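Local coordinates for protein fructose-bisphosphatase (Pyrococcus horikoshii, PDB 1VDW) that probably removes the 1-phosphate of fructose 1,6-bisphosphate by hydrolysis to give fructose 6-phosphate, using magnesium, as a homodimeric member of the inositol monophosphatase superfamily, at residues G173-E178 with T200-G205. Residues are numbered along the deposited sequence; the frame is centred on the assembly and turned at random.
Sequences GAIALE and TDIAAG. With EDO (1,2-ethanediol), chain C.
The CG2 methyl of I175, in the first turn of helix 175-184, presses against the early turns of helix 199-211: it lies 3.4 Å from D201 O, 4.0 Å from D201 CB and 4.1 Å from I202 CG2. With CG1 anti to the backbone N (chi1 -154°), the CG1 branch turns off from the other helix, and CG2 alone makes the touch. Beside it, A176 CB comes within 4.4 Å of D201 O. Further along, the backbones draw together, A176 CA and G205 CA being 5.2 Å apart; a CB on G205 would point toward A176 O. An ethanediol, probably picked up from the crystallisation medium, sits beside I175 and D201, hydrogen-bonded to the first and only packed against the second. Its O2 takes a nearly straight hydrogen bond from I175 N (3.0 Å, 168° at the hydrogen), while its C2 rests 3.8 Å from D201 CG. The same diol is hydrogen-bonded to D87 OD1, and D87 OD2 accepts a hydrogen bond from A176 N, so the start of helix 175-184 holds a predicted magnesium ligand. This is probably the active-site end of the inositol monophosphatase fold, a layered alpha/beta sandwich in which the two helices lie between the sheets and pack on strands 100-107 and 110-118. D201, itself a predicted ligand of the catalytic magnesium, has its carboxylate beside its own backbone N (chi1 -66°), with OD2 accepting a hydrogen bond from R198 N and OD1 close to OD2 of D84, another predicted ligand. Replacing D201 by alanine removes the carboxylate, which would probably leave R198 N without its acceptor and the predicted metal site one acidic ligand short. Behind the helix start, A174 at the N-cap accepts a hydrogen bond from E178 N through its carbonyl O (3.1 Å), and the E178 carboxylate reaches back to Y154, S152 and L172 N.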
ATOM      1  N   GLY A 173      -3.558   4.522   2.604  1.00  8.88           N
ATOM      2  CA  GLY A 173      -3.731   5.892   2.163  1.00  9.95           C
ATOM      3  C   GLY A 173      -4.826   6.095   1.125  1.00  9.27           C
ATOM      4  O   GLY A 173      -4.861   7.135   0.466  1.00 10.54           O
ATOM      5  N   ALA A 174      -5.708   5.109   0.970  1.00  8.79           N
ATOM      6  CA  ALA A 174      -6.830   5.200   0.024  1.00  8.36           C
ATOM      7  C   ALA A 174      -7.929   4.289   0.559  1.00  8.33           C
ATOM      8  O   ALA A 174      -8.037   3.118   0.178  1.00  8.46           O
ATOM      9  CB  ALA A 174      -6.402   4.757  -1.364  1.00 10.58           C
ATOM     10  N   ILE A 175      -8.752   4.838   1.443  1.00  8.78           N
ATOM     11  CA  ILE A 175      -9.806   4.064   2.076  1.00  9.04           C
ATOM     12  C   ILE A 175     -10.753   3.365   1.098  1.00  9.49           C
ATOM     13  O   ILE A 175     -11.269   2.289   1.398  1.00  8.82           O
ATOM     14  CB  ILE A 175     -10.611   4.949   3.070  1.00 10.38           C
ATOM     15  CG1 ILE A 175     -11.240   4.071   4.152  1.00 10.87           C
ATOM     16  CG2 ILE A 175     -11.695   5.737   2.344  1.00 11.20           C
ATOM     17  CD1 ILE A 175     -10.224   3.460   5.100  1.00 11.67           C
ATOM     18  N   ALA A 176     -10.986   3.960  -0.069  1.00 10.21           N
ATOM     19  CA  ALA A 176     -11.873   3.327  -1.041  1.00  9.54           C
ATOM     20  C   ALA A 176     -11.300   1.977  -1.444  1.00  9.38           C
ATOM     21  O   ALA A 176     -12.030   0.990  -1.549  1.00 10.02           O
ATOM     22  CB  ALA A 176     -12.042   4.214  -2.276  1.00 10.71           C
ATOM     23  N   LEU A 177      -9.994   1.927  -1.676  1.00  9.11           N
ATOM     24  CA  LEU A 177      -9.364   0.671  -2.051  1.00  9.51           C
ATOM     25  C   LEU A 177      -9.364  -0.309  -0.899  1.00  9.21           C
ATOM     26  O   LEU A 177      -9.550  -1.506  -1.100  1.00  9.45           O
ATOM     27  CB  LEU A 177      -7.923   0.887  -2.514  1.00 10.46           C
ATOM     28  CG  LEU A 177      -7.757   1.614  -3.845  1.00 10.87           C
ATOM     29  CD1 LEU A 177      -6.286   1.642  -4.201  1.00 10.81           C
ATOM     30  CD2 LEU A 177      -8.557   0.910  -4.941  1.00 11.53           C
ATOM     31  N   GLU A 178      -9.154   0.183   0.315  1.00  7.95           N
ATOM     32  CA  GLU A 178      -9.130  -0.730   1.437  1.00  7.81           C
ATOM     33  C   GLU A 178     -10.498  -1.377   1.623  1.00  8.11           C
ATOM     34  O   GLU A 178     -10.591  -2.569   1.900  1.00  8.35           O
ATOM     35  CB  GLU A 178      -8.597   0.005   2.670  1.00  9.24           C
ATOM     36  CG  GLU A 178      -7.076   0.166   2.527  1.00  9.93           C
ATOM     37  CD  GLU A 178      -6.471   1.278   3.352  1.00  9.72           C
ATOM     38  OE1 GLU A 178      -6.853   2.448   3.150  1.00 10.53           O
ATOM     39  OE2 GLU A 178      -5.593   0.983   4.195  1.00  9.23           O
ATOM     40  N   THR A 200     -18.024  11.289   1.596  1.00 13.59           N
ATOM     41  CA  THR A 200     -17.555  11.207   0.216  1.00 14.09           C
ATOM     42  C   THR A 200     -16.412  10.203   0.048  1.00 13.56           C
ATOM     43  O   THR A 200     -16.244   9.611  -1.024  1.00 13.72           O
ATOM     44  CB  THR A 200     -17.091  12.591  -0.286  1.00 15.10           C
ATOM     45  OG1 THR A 200     -16.200  13.177   0.674  1.00 16.90           O
ATOM     46  CG2 THR A 200     -18.288  13.512  -0.483  1.00 17.83           C
ATOM     47  N   ASP A 201     -15.630  10.009   1.107  1.00 12.40           N
ATOM     48  CA  ASP A 201     -14.508   9.075   1.064  1.00 12.13           C
ATOM     49  C   ASP A 201     -14.950   7.621   1.093  1.00 10.81           C
ATOM     50  O   ASP A 201     -14.352   6.761   0.442  1.00 11.63           O
ATOM     51  CB  ASP A 201     -13.581   9.263   2.271  1.00 12.60           C
ATOM     52  CG  ASP A 201     -12.866  10.591   2.274  1.00 13.61           C
ATOM     53  OD1 ASP A 201     -12.378  11.015   1.208  1.00 14.95           O
ATOM     54  OD2 ASP A 201     -12.770  11.200   3.365  1.00 14.82           O
ATOM     55  N   ILE A 202     -16.009   7.350   1.846  1.00 11.75           N
ATOM     56  CA  ILE A 202     -16.458   5.983   2.047  1.00 11.31           C
ATOM     57  C   ILE A 202     -17.734   5.496   1.387  1.00 11.03           C
ATOM     58  O   ILE A 202     -18.008   4.302   1.406  1.00 10.85           O
ATOM     59  CB  ILE A 202     -16.617   5.701   3.556  1.00 12.37           C
ATOM     60  CG1 ILE A 202     -17.727   6.586   4.132  1.00 14.44           C
ATOM     61  CG2 ILE A 202     -15.305   5.979   4.281  1.00 13.62           C
ATOM     62  CD1 ILE A 202     -18.119   6.239   5.554  1.00 17.81           C
ATOM     63  N   ALA A 203     -18.514   6.397   0.805  1.00 11.11           N
ATOM     64  CA  ALA A 203     -19.786   5.999   0.220  1.00 11.10           C
ATOM     65  C   ALA A 203     -19.749   4.778  -0.693  1.00  9.34           C
ATOM     66  O   ALA A 203     -20.440   3.793  -0.446  1.00 10.50           O
ATOM     67  CB  ALA A 203     -20.414   7.182  -0.508  1.00 12.42           C
ATOM     68  N   ALA A 204     -18.941   4.831  -1.744  1.00 10.36           N
ATOM     69  CA  ALA A 204     -18.878   3.709  -2.670  1.00  9.44           C
ATOM     70  C   ALA A 204     -18.335   2.445  -2.009  1.00  9.06           C
ATOM     71  O   ALA A 204     -18.851   1.351  -2.222  1.00  9.71           O
ATOM     72  CB  ALA A 204     -18.025   4.076  -3.882  1.00 10.74           C
ATOM     73  N   GLY A 205     -17.287   2.602  -1.210  1.00  8.94           N
ATOM     74  CA  GLY A 205     -16.695   1.460  -0.539  1.00  9.50           C
ATOM     75  C   GLY A 205     -17.678   0.760   0.374  1.00  9.22           C
ATOM     76  O   GLY A 205     -17.684  -0.464   0.463  1.00  9.91           O
TER
HETATM   77  C1  EDO C1002      -9.024   9.921   2.906  1.00 16.51           C
HETATM   78  O1  EDO C1002      -8.347  10.631   1.873  1.00 16.64           O
HETATM   79  C2  EDO C1002      -9.627   8.630   2.322  1.00 15.38           C
HETATM   80  O2  EDO C1002      -8.588   7.794   1.780  1.00 13.25           O